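Local coordinates for protein putative phosphatase (Clostridium difficile, PDB 3SD7) that probably hydrolyses phosphate esters as a phosphatase of the haloacid dehalogenase-like family, its natural substrate not being established, at residues Ile31-Leu36 against Val187-Asp192; Gly46-Ile51 against Glu62-Leu67; Ile51-Asn56 against Tyr97-Ala102; Leu129-Ser134 against Arg151-Ile156. All blocks are in the same frame, centred on the assembly; numbering follows the deposited sequence. Where two conformers were deposited one is given.

Contact 1 (Ile31-Leu36 against Val187-Asp192); sequences IVLFDL and VIMVGD. With NA (sodium ion), chain B.
Strands Ile31-Phe34 and Val187-Gly191 run parallel at 22°, joined by four backbone hydrogen bonds that zigzag from Ile188 N to Ile31 O as far as Asp35 N to Val190 O; the straightest, Leu33 N to Ile188 O, spans 2.8 Å at 176°. Side chains alternate between the faces. On one, Leu33 CD1 meets Val187 CG1 at 3.6 Å, while Met189, bent at its second torsion (chi2 70°), lays SD against Leu33 CB (3.6 Å) and brings CE up to Asp35 N; an unbranched thioether suits this reach along the neighbouring strand. On the other, compact valines pack on the sheet face: Val190 CG2 touches Val32 CG1 at 3.8 Å, and Val190 CB lies by Phe34 CD1, with Val190 CG2 over a face of that ring. Past the strand ends come the acids. Asp192 OD1 binds sodium at 2.2 Å, the backbone O of Asp37 and three waters being the metal's other ligands; two of these waters also donate weakly to Asp35. Asp35 OD1 takes Leu36 N on its anti lone pair at 2.7 Å, which helps fix the carboxylate's rotation, and Lys168 forms a salt bridge with OD2. Asp35 heads a DxDx(T/V) pattern, consistent with the nucleophile position of HAD enzymes. Strands 128-133 and 206-210 flank the pair, and helix 168-179 packs on the Leu33 and Met189 face.

Contact 2 (Gly46-Ile51 against Glu62-Leu67); sequences GITKSI and EDLENL
Leu64 lays its two methyls over helix 44-57 where Thr48 and Lys49 follow one another: CD2 sits 3.5 Å from Thr48 O, and CD1 rests 3.7 Å from Lys49 CE. The setting is probably the helical cap region of the HAD fold, with an Asx turn within the loop, where Asp63 OD1 accepts from Glu65 N at 2.8 Å, met from above the carboxylate plane. Leu64 lies within that turn and Leu67 follows three residues later, both with CB directed at the helix. Leucine suits each place because its forked end lets one branch reach the helix backbone and the other a neighbouring side chain. Lys49, although its CB points away, lays CG and CE along Leu64 while NZ reaches back to a salt bridge with Glu45. Thr48 divides its branches likewise. Its OG1, set between the backbone N and the carbonyl carbon (chi1 57°), turns to the helix carbonyls of Lys44 and Glu45, leaving CG2 to pack 4.0 Å from Leu67 CB. Ile51 and Leu67 run antiparallel past one another, CG2 to CD2, and Phe70 also touches Ile51. The other branch of Leu67, CD1, presses on the helix backbone, 3.4 Å from Thr48 O.

Contact 3 (Ile51-Asn56 against Tyr97-Ala102); sequences IQYSLN and YREYFA
Tyr53 meets the opposite helix from CB to OH, mainly on its CD2 side. Its CB lies 3.8 Å from Tyr100 CD1; CG comes as near to Tyr100 CB; CD2 makes the closest approach, 3.4 Å to Tyr100 CB; and OH ends 3.9 Å from Glu99 CD. With CG anti to the backbone N (chi1 173°), the ring leans across the gap. The two tyrosine rings meet obliquely, planes 38° apart and centroids separated by 5.4 Å. Glu99 OE1 stands at the edge of the Tyr53 ring, its carboxylate turned almost perpendicular to it. Tyrosine fits this partly exposed border, since its ring packs while OH ends beside the Glu99 carboxylate, too far for a hydrogen bond; Tyr100 OH bonds to Glu108. Deeper in, the small Ser54 lets the backbones close to 5.1 Å between its CA and Tyr97 CA, and its OG is satisfied by the carbonyl of Ala93. Below it Tyr97 CD1 packs 3.7 Å from Ile51 CG1. Segments 51-56 and 97-102 cross at 138°, roughly antiparallel, their axes 8.2 Å apart at closest. Helices 44-57 and 87-105 probably belong to a helical cap, as inserted after the first strand in many HAD-family phosphatases.

Contact 4 (Leu129-Ser134 against Arg151-Ile156); sequences LLVATS and RYFKYI
Val131 and Phe153 form the tight, buried part of this contact. Val131 CG2 sits over the face of the phenyl ring, 3.8 Å from its centroid and 18° off the normal, a CH-pi contact. It gets there because CG2 lies anti to the carbonyl carbon, beside the backbone N, while CG1 takes the place anti to that N (chi1 171°). The flat ring thus presents its face to Val131 and its edge to the Leu130 backbone N, and its CD1 lies 3.7 Å from Leu129 CB. Leu119 of helix 115-124 touches Leu129 and Phe153, and Leu144 of helix 137-146 touches Val131. The backbones are joined by two hydrogen bonds, Lys154 N to Leu129 O at 2.9 Å and Val131 N to Tyr155 O at 3.1 Å, the latter in the carbonyl plane. Leu130, itself buried, brings CD2 to 3.9 Å from Tyr155 CD2, the two side chains lying side by side, and helix 168-179 covers Leu130.

Towards solvent the packing is looser. Tyr155 is partly exposed, and Lys154 gives only the root of its chain, CB, to Leu130 before running outward; a long charged residue suits that border. Near the start of strand 128-133 a water bridges the two backbones: it accepts from Leu129 N and donates to Tyr152 O, 2.8 Å away. Strand 128-133, helix 137-146 and strand 155-159 make up a beta-alpha-beta crossover, the repeating unit of the Rossmann-like HAD core, here bringing its outer strand to the sheet edge.

Overall arrangement
From the N terminus the chain enters strand 31-34, which opens contact 1, and closes that loop only at strand 187-191; the other three contacts all nest inside it. Contacts 2 and 3 come first, both starting on helix 44-57; they share Ile51 and cross, because contact 2 closes at the loop 62-67 after contact 3 has opened and before it closes at helix 87-105. Contact 4 follows in series, closing a short loop from strand 128-133 to 155-159. Contacts 1 and 4 touch through neighbouring strands of one parallel sheet, whereas contacts 2 and 3 bind together the separate helical part, their centres about 27 to 30 Å from those of the sheet contacts.

Contact 1 (Ile31-Leu36 against Val187-Asp192)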
# COMPACT_ATOMS: atom_id res chain seq x y z
N ILE A 31 -9.61 7.21 14.93
CA ILE A 31 -9.76 6.59 13.61
C ILE A 31 -8.36 6.56 12.98
O ILE A 31 -7.74 7.62 12.81
CB ILE A 31 -10.77 7.38 12.70
CG1 ILE A 31 -12.17 7.42 13.36
CG2 ILE A 31 -10.79 6.78 11.27
CD1 ILE A 31 -13.25 8.15 12.53
N VAL A 32 -7.87 5.38 12.60
CA VAL A 32 -6.53 5.24 12.04
C VAL A 32 -6.65 4.57 10.68
O VAL A 32 -7.22 3.47 10.56
CB VAL A 32 -5.63 4.39 12.91
CG1 VAL A 32 -4.18 4.37 12.36
CG2 VAL A 32 -5.66 4.87 14.39
N LEU A 33 -6.18 5.27 9.66
CA LEU A 33 -6.18 4.75 8.31
C LEU A 33 -4.79 4.24 7.98
O LEU A 33 -3.79 4.85 8.35
CB LEU A 33 -6.55 5.82 7.30
CG LEU A 33 -7.97 6.33 7.28
CD1 LEU A 33 -8.30 7.16 8.49
CD2 LEU A 33 -8.21 7.12 5.98
N PHE A 34 -4.74 3.13 7.25
CA PHE A 34 -3.51 2.55 6.79
C PHE A 34 -3.49 2.33 5.28
O PHE A 34 -4.47 1.88 4.72
CB PHE A 34 -3.27 1.16 7.42
CG PHE A 34 -3.02 1.17 8.88
CD1 PHE A 34 -1.71 1.12 9.37
CD2 PHE A 34 -4.08 1.13 9.79
CE1 PHE A 34 -1.47 1.09 10.72
CE2 PHE A 34 -3.82 1.10 11.17
CZ PHE A 34 -2.53 1.08 11.61
N ASP A 35 -2.37 2.64 4.64
CA ASP A 35 -2.15 2.18 3.27
C ASP A 35 -1.79 0.67 3.41
O ASP A 35 -1.61 0.16 4.52
CB ASP A 35 -1.06 3.00 2.59
CG ASP A 35 -1.23 3.03 1.06
OD1 ASP A 35 -1.62 2.01 0.48
OD2 ASP A 35 -1.01 4.11 0.43
N LEU A 36 -1.70 -0.03 2.31
CA LEU A 36 -1.46 -1.49 2.33
C LEU A 36 -0.01 -1.84 2.04
O LEU A 36 0.77 -2.10 2.98
CB LEU A 36 -2.40 -2.18 1.34
CG LEU A 36 -2.29 -3.71 1.35
CD1 LEU A 36 -2.99 -4.33 2.57
CD2 LEU A 36 -2.89 -4.25 0.08
N VAL A 187 -8.38 11.86 13.63
CA VAL A 187 -8.09 10.97 12.49
C VAL A 187 -6.62 11.06 12.08
O VAL A 187 -6.03 12.14 12.08
CB VAL A 187 -8.98 11.31 11.24
CG1 VAL A 187 -8.76 10.29 10.14
CG2 VAL A 187 -10.49 11.32 11.60
N ILE A 188 -6.02 9.91 11.74
CA ILE A 188 -4.63 9.87 11.31
C ILE A 188 -4.43 8.83 10.21
O ILE A 188 -5.04 7.77 10.23
CB ILE A 188 -3.67 9.63 12.48
CG1 ILE A 188 -2.22 9.89 12.05
CG2 ILE A 188 -3.87 8.24 13.15
CD1 ILE A 188 -1.27 10.20 13.27
N MET A 189 -3.60 9.18 9.22
CA MET A 189 -3.23 8.32 8.11
C MET A 189 -1.80 7.79 8.30
O MET A 189 -0.86 8.56 8.57
CB MET A 189 -3.29 9.13 6.80
CG MET A 189 -2.81 8.37 5.54
SD MET A 189 -3.97 7.06 5.07
CE MET A 189 -3.06 6.26 3.73
N VAL A 190 -1.63 6.50 8.08
CA VAL A 190 -0.31 5.84 8.20
C VAL A 190 0.09 5.28 6.84
O VAL A 190 -0.66 4.54 6.22
CB VAL A 190 -0.38 4.70 9.21
CG1 VAL A 190 0.99 4.02 9.37
CG2 VAL A 190 -0.89 5.20 10.56
N GLY A 191 1.28 5.62 6.37
CA GLY A 191 1.71 5.18 5.06
C GLY A 191 3.21 5.29 4.87
O GLY A 191 3.88 5.95 5.65
N ASP A 192 3.71 4.66 3.80
CA ASP A 192 5.16 4.63 3.51
C ASP A 192 5.59 5.48 2.33
O ASP A 192 6.75 5.46 1.99
CB ASP A 192 5.63 3.22 3.24
CG ASP A 192 5.07 2.66 1.91
OD1 ASP A 192 3.84 2.86 1.61
OD2 ASP A 192 5.81 1.99 1.16
NA NA B . 2.50 2.02 0.08
O HOH W 1 1.89 4.11 -0.02
O HOH W 2 0.83 1.37 -1.23
O HOH W 3 4.53 1.31 -1.05

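Contact 2 (Gly46-Ile51 against Glu62-Leu67)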
# COMPACT_ATOMS: atom_id res chain seq x y z
N GLY A 46 5.49 -11.33 -5.04
CA GLY A 46 4.54 -11.47 -6.13
C GLY A 46 4.72 -10.50 -7.27
O GLY A 46 4.51 -10.84 -8.43
N ILE A 47 5.09 -9.25 -6.96
CA ILE A 47 5.30 -8.29 -8.02
C ILE A 47 6.52 -8.69 -8.87
O ILE A 47 6.45 -8.73 -10.12
CB ILE A 47 5.46 -6.85 -7.48
CG1 ILE A 47 4.13 -6.41 -6.84
CG2 ILE A 47 5.87 -5.90 -8.64
CD1 ILE A 47 4.22 -5.00 -6.25
N THR A 48 7.62 -9.00 -8.21
CA THR A 48 8.83 -9.34 -8.96
C THR A 48 8.65 -10.66 -9.73
O THR A 48 9.11 -10.80 -10.88
CB THR A 48 10.08 -9.38 -8.05
OG1 THR A 48 9.86 -10.30 -6.98
CG2 THR A 48 10.36 -7.98 -7.46
N LYS A 49 7.97 -11.63 -9.14
CA LYS A 49 7.76 -12.90 -9.85
C LYS A 49 6.82 -12.75 -11.05
O LYS A 49 7.00 -13.44 -12.07
CB LYS A 49 7.28 -13.98 -8.90
CG LYS A 49 8.36 -14.47 -7.99
CD LYS A 49 7.89 -15.59 -7.11
CE LYS A 49 9.05 -16.17 -6.32
NZ LYS A 49 8.63 -17.31 -5.49
N SER A 50 5.86 -11.84 -10.94
CA SER A 50 4.93 -11.55 -12.04
C SER A 50 5.69 -10.91 -13.19
O SER A 50 5.49 -11.28 -14.34
CB SER A 50 3.78 -10.66 -11.59
OG SER A 50 3.00 -11.28 -10.58
N ILE A 51 6.56 -9.94 -12.88
CA ILE A 51 7.39 -9.32 -13.91
C ILE A 51 8.31 -10.35 -14.55
O ILE A 51 8.45 -10.41 -15.78
CB ILE A 51 8.22 -8.12 -13.35
CG1 ILE A 51 7.27 -7.03 -12.87
CG2 ILE A 51 9.15 -7.58 -14.43
CD1 ILE A 51 7.96 -5.83 -12.19
N GLU A 62 15.81 -13.00 -15.99
CA GLU A 62 16.23 -12.03 -14.96
C GLU A 62 16.15 -12.60 -13.55
O GLU A 62 15.26 -13.41 -13.25
CB GLU A 62 15.34 -10.77 -15.00
CG GLU A 62 15.68 -9.71 -16.04
CD GLU A 62 16.88 -8.83 -15.65
OE1 GLU A 62 16.89 -7.65 -16.07
OE2 GLU A 62 17.79 -9.30 -14.92
N ASP A 63 17.07 -12.18 -12.69
CA ASP A 63 17.05 -12.57 -11.28
C ASP A 63 16.04 -11.65 -10.60
O ASP A 63 15.92 -10.48 -10.98
CB ASP A 63 18.43 -12.40 -10.66
CG ASP A 63 18.45 -12.66 -9.16
OD1 ASP A 63 17.39 -12.60 -8.51
OD2 ASP A 63 19.56 -12.89 -8.62
N LEU A 64 15.31 -12.17 -9.61
CA LEU A 64 14.29 -11.37 -8.90
C LEU A 64 14.88 -10.13 -8.21
O LEU A 64 14.21 -9.11 -8.12
CB LEU A 64 13.54 -12.21 -7.87
CG LEU A 64 12.63 -13.32 -8.38
CD1 LEU A 64 12.00 -14.04 -7.20
CD2 LEU A 64 11.55 -12.76 -9.29
N GLU A 65 16.12 -10.23 -7.72
CA GLU A 65 16.78 -9.09 -7.07
C GLU A 65 16.87 -7.86 -7.99
O GLU A 65 16.75 -6.73 -7.52
CB GLU A 65 18.18 -9.48 -6.55
CG GLU A 65 19.22 -9.75 -7.64
CD GLU A 65 20.56 -10.27 -7.10
OE1 GLU A 65 20.72 -10.38 -5.86
OE2 GLU A 65 21.46 -10.57 -7.91
N ASN A 66 17.03 -8.10 -9.28
CA ASN A 66 17.15 -7.03 -10.28
C ASN A 66 15.80 -6.44 -10.71
O ASN A 66 15.75 -5.49 -11.50
CB ASN A 66 17.93 -7.54 -11.50
CG ASN A 66 19.34 -8.01 -11.15
OD1 ASN A 66 19.88 -8.93 -11.77
ND2 ASN A 66 19.95 -7.39 -10.14
N LEU A 67 14.71 -7.02 -10.21
CA LEU A 67 13.35 -6.53 -10.52
C LEU A 67 12.75 -5.74 -9.37
O LEU A 67 11.67 -5.16 -9.51
CB LEU A 67 12.44 -7.71 -10.87
CG LEU A 67 12.97 -8.60 -12.01
CD1 LEU A 67 12.03 -9.79 -12.22
CD2 LEU A 67 13.14 -7.80 -13.30

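Contact 3 (Ile51-Asn56 against Tyr97-Ala102)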
# COMPACT_ATOMS: atom_id res chain seq x y z
N ILE A 51 6.56 -9.94 -12.88
CA ILE A 51 7.39 -9.32 -13.91
C ILE A 51 8.31 -10.35 -14.55
O ILE A 51 8.45 -10.41 -15.78
CB ILE A 51 8.22 -8.12 -13.35
CG1 ILE A 51 7.27 -7.03 -12.87
CG2 ILE A 51 9.15 -7.58 -14.43
CD1 ILE A 51 7.96 -5.83 -12.19
N GLN A 52 8.96 -11.17 -13.72
CA GLN A 52 9.87 -12.21 -14.20
C GLN A 52 9.16 -13.15 -15.18
O GLN A 52 9.70 -13.50 -16.25
CB GLN A 52 10.42 -13.02 -13.02
CG GLN A 52 11.54 -14.02 -13.38
CD GLN A 52 11.98 -14.85 -12.19
OE1 GLN A 52 11.16 -15.48 -11.52
NE2 GLN A 52 13.27 -14.87 -11.92
N TYR A 53 7.96 -13.57 -14.80
CA TYR A 53 7.15 -14.45 -15.63
C TYR A 53 6.83 -13.79 -16.98
O TYR A 53 6.88 -14.45 -18.03
CB TYR A 53 5.85 -14.81 -14.89
CG TYR A 53 4.86 -15.59 -15.72
CD1 TYR A 53 5.00 -16.97 -15.89
CD2 TYR A 53 3.76 -14.96 -16.30
CE1 TYR A 53 4.08 -17.69 -16.64
CE2 TYR A 53 2.82 -15.68 -17.05
CZ TYR A 53 3.00 -17.04 -17.21
OH TYR A 53 2.08 -17.76 -17.95
N SER A 54 6.52 -12.49 -16.95
CA SER A 54 6.21 -11.77 -18.16
C SER A 54 7.45 -11.70 -19.03
O SER A 54 7.43 -12.14 -20.19
CB SER A 54 5.66 -10.38 -17.86
OG SER A 54 5.32 -9.71 -19.06
N LEU A 55 8.56 -11.19 -18.47
CA LEU A 55 9.83 -11.12 -19.22
C LEU A 55 10.18 -12.48 -19.84
O LEU A 55 10.62 -12.56 -21.00
CB LEU A 55 10.97 -10.64 -18.31
CG LEU A 55 10.86 -9.18 -17.88
CD1 LEU A 55 11.91 -8.83 -16.83
CD2 LEU A 55 10.98 -8.25 -19.09
N ASN A 56 10.00 -13.55 -19.06
CA ASN A 56 10.25 -14.90 -19.56
C ASN A 56 9.43 -15.23 -20.80
O ASN A 56 9.94 -15.87 -21.72
CB ASN A 56 9.99 -15.96 -18.48
CG ASN A 56 11.26 -16.45 -17.82
OD1 ASN A 56 12.08 -17.12 -18.47
ND2 ASN A 56 11.42 -16.18 -16.52
N TYR A 97 1.99 -10.36 -17.03
CA TYR A 97 2.17 -10.00 -15.62
C TYR A 97 0.86 -10.26 -14.85
O TYR A 97 0.86 -10.93 -13.82
CB TYR A 97 2.54 -8.52 -15.51
CG TYR A 97 2.51 -8.00 -14.08
CD1 TYR A 97 3.68 -7.83 -13.36
CD2 TYR A 97 1.30 -7.70 -13.45
CE1 TYR A 97 3.66 -7.35 -12.06
CE2 TYR A 97 1.27 -7.22 -12.13
CZ TYR A 97 2.45 -7.06 -11.45
OH TYR A 97 2.46 -6.59 -10.15
N ARG A 98 -0.24 -9.73 -15.38
CA ARG A 98 -1.55 -9.86 -14.73
C ARG A 98 -1.98 -11.31 -14.59
O ARG A 98 -2.55 -11.69 -13.57
CB ARG A 98 -2.60 -9.07 -15.50
CG ARG A 98 -2.35 -7.57 -15.44
CD ARG A 98 -3.45 -6.81 -16.16
NE ARG A 98 -3.32 -5.36 -16.00
CZ ARG A 98 -4.19 -4.47 -16.48
NH1 ARG A 98 -5.27 -4.87 -17.15
NH2 ARG A 98 -3.98 -3.17 -16.28
N GLU A 99 -1.69 -12.11 -15.61
CA GLU A 99 -2.00 -13.52 -15.59
C GLU A 99 -1.32 -14.20 -14.40
O GLU A 99 -1.97 -14.89 -13.62
CB GLU A 99 -1.57 -14.17 -16.92
CG GLU A 99 -1.81 -15.66 -16.99
CD GLU A 99 -1.50 -16.25 -18.36
OE1 GLU A 99 -0.92 -15.54 -19.21
OE2 GLU A 99 -1.84 -17.43 -18.58
N TYR A 100 -0.01 -13.98 -14.26
CA TYR A 100 0.71 -14.59 -13.15
C TYR A 100 0.27 -13.99 -11.81
O TYR A 100 0.19 -14.68 -10.80
CB TYR A 100 2.24 -14.43 -13.30
CG TYR A 100 3.01 -15.07 -12.16
CD1 TYR A 100 3.55 -16.35 -12.28
CD2 TYR A 100 3.14 -14.42 -10.93
CE1 TYR A 100 4.23 -16.94 -11.22
CE2 TYR A 100 3.81 -15.00 -9.87
CZ TYR A 100 4.35 -16.26 -10.02
OH TYR A 100 5.00 -16.82 -8.95
N PHE A 101 -0.01 -12.69 -11.79
CA PHE A 101 -0.35 -12.06 -10.51
C PHE A 101 -1.69 -12.58 -9.97
O PHE A 101 -1.82 -12.89 -8.78
CB PHE A 101 -0.38 -10.55 -10.62
CG PHE A 101 -0.52 -9.88 -9.27
CD1 PHE A 101 0.60 -9.63 -8.48
CD2 PHE A 101 -1.77 -9.54 -8.77
CE1 PHE A 101 0.47 -9.03 -7.23
CE2 PHE A 101 -1.90 -8.94 -7.52
CZ PHE A 101 -0.80 -8.69 -6.76
N ALA A 102 -2.68 -12.68 -10.85
CA ALA A 102 -4.00 -13.17 -10.45
C ALA A 102 -3.94 -14.63 -10.01
O ALA A 102 -4.66 -15.04 -9.10
CB ALA A 102 -5.01 -12.99 -11.59

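Contact 4 (Leu129-Ser134 against Arg151-Ile156)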
# COMPACT_ATOMS: atom_id res chain seq x y z
N LEU A 129 -10.16 1.14 12.65
CA LEU A 129 -9.05 0.95 11.73
C LEU A 129 -9.63 0.81 10.32
O LEU A 129 -10.61 0.07 10.08
CB LEU A 129 -8.26 -0.28 12.10
CG LEU A 129 -7.82 -0.37 13.57
CD1 LEU A 129 -6.97 -1.64 13.79
CD2 LEU A 129 -7.04 0.88 13.98
N LEU A 130 -9.03 1.54 9.39
CA LEU A 130 -9.46 1.53 8.01
C LEU A 130 -8.28 1.33 7.08
O LEU A 130 -7.16 1.71 7.42
CB LEU A 130 -10.10 2.88 7.68
CG LEU A 130 -11.22 3.42 8.58
CD1 LEU A 130 -11.61 4.88 8.20
CD2 LEU A 130 -12.42 2.50 8.56
N VAL A 131 -8.53 0.79 5.89
CA VAL A 131 -7.51 0.73 4.85
C VAL A 131 -7.91 1.66 3.72
O VAL A 131 -9.07 1.63 3.29
CB VAL A 131 -7.28 -0.70 4.30
CG1 VAL A 131 -6.38 -0.70 3.06
CG2 VAL A 131 -6.67 -1.59 5.39
N ALA A 132 -6.98 2.52 3.32
CA ALA A 132 -7.16 3.43 2.19
C ALA A 132 -5.92 3.26 1.32
O ALA A 132 -4.83 3.65 1.70
CB ALA A 132 -7.34 4.89 2.67
N THR A 133 -6.11 2.66 0.15
CA THR A 133 -5.01 2.29 -0.71
C THR A 133 -5.34 2.51 -2.18
O THR A 133 -6.52 2.60 -2.56
CB THR A 133 -4.66 0.80 -0.47
OG1 THR A 133 -3.54 0.39 -1.26
CG2 THR A 133 -5.87 -0.13 -0.76
N SER A 134 -4.28 2.63 -2.99
CA SER A 134 -4.40 2.73 -4.43
C SER A 134 -4.46 1.32 -5.04
O SER A 134 -4.82 1.17 -6.20
CB SER A 134 -3.23 3.54 -5.03
OG SER A 134 -3.26 4.90 -4.62
N ARG A 151 -10.28 -8.90 9.80
CA ARG A 151 -11.17 -8.76 10.94
C ARG A 151 -10.97 -7.49 11.78
O ARG A 151 -11.87 -7.08 12.48
CB ARG A 151 -11.02 -10.01 11.85
CG ARG A 151 -9.63 -10.15 12.48
CD ARG A 151 -9.48 -11.37 13.38
NE ARG A 151 -9.68 -12.62 12.65
CZ ARG A 151 -9.71 -13.83 13.20
NH1 ARG A 151 -9.54 -13.99 14.51
NH2 ARG A 151 -9.92 -14.90 12.43
N TYR A 152 -9.80 -6.88 11.73
CA TYR A 152 -9.53 -5.67 12.54
C TYR A 152 -9.93 -4.36 11.87
O TYR A 152 -9.93 -3.32 12.52
CB TYR A 152 -8.03 -5.60 12.91
CG TYR A 152 -7.59 -6.86 13.64
CD1 TYR A 152 -8.20 -7.24 14.81
CD2 TYR A 152 -6.61 -7.70 13.10
CE1 TYR A 152 -7.86 -8.41 15.46
CE2 TYR A 152 -6.24 -8.88 13.76
CZ TYR A 152 -6.87 -9.23 14.94
OH TYR A 152 -6.54 -10.41 15.61
N PHE A 153 -10.28 -4.41 10.58
CA PHE A 153 -10.62 -3.22 9.83
C PHE A 153 -12.13 -3.10 9.58
O PHE A 153 -12.77 -4.04 9.13
CB PHE A 153 -9.89 -3.21 8.48
CG PHE A 153 -8.40 -3.16 8.63
CD1 PHE A 153 -7.77 -1.96 8.83
CD2 PHE A 153 -7.64 -4.32 8.59
CE1 PHE A 153 -6.42 -1.89 9.01
CE2 PHE A 153 -6.26 -4.26 8.76
CZ PHE A 153 -5.66 -3.05 8.99
N LYS A 154 -12.66 -1.93 9.87
CA LYS A 154 -14.08 -1.68 9.65
C LYS A 154 -14.40 -1.61 8.18
O LYS A 154 -15.40 -2.20 7.75
CB LYS A 154 -14.53 -0.42 10.37
CG LYS A 154 -16.04 -0.22 10.33
CD LYS A 154 -16.49 0.93 11.24
CE LYS A 154 -18.01 1.11 11.24
NZ LYS A 154 -18.80 -0.06 11.75
N TYR A 155 -13.59 -0.85 7.43
CA TYR A 155 -13.77 -0.68 5.99
C TYR A 155 -12.42 -0.78 5.32
O TYR A 155 -11.38 -0.38 5.89
CB TYR A 155 -14.41 0.66 5.65
CG TYR A 155 -15.79 0.84 6.22
CD1 TYR A 155 -16.83 0.02 5.83
CD2 TYR A 155 -16.04 1.82 7.14
CE1 TYR A 155 -18.11 0.19 6.35
CE2 TYR A 155 -17.29 2.00 7.68
CZ TYR A 155 -18.32 1.19 7.28
OH TYR A 155 -19.57 1.35 7.82
N ILE A 156 -12.44 -1.30 4.10
CA ILE A 156 -11.23 -1.46 3.28
C ILE A 156 -11.61 -0.88 1.94
O ILE A 156 -12.59 -1.33 1.31
CB ILE A 156 -10.83 -2.94 3.14
CG1 ILE A 156 -10.38 -3.51 4.50
CG2 ILE A 156 -9.75 -3.12 2.05
CD1 ILE A 156 -10.40 -5.06 4.56
O HOH W 4 -11.77 -1.36 13.13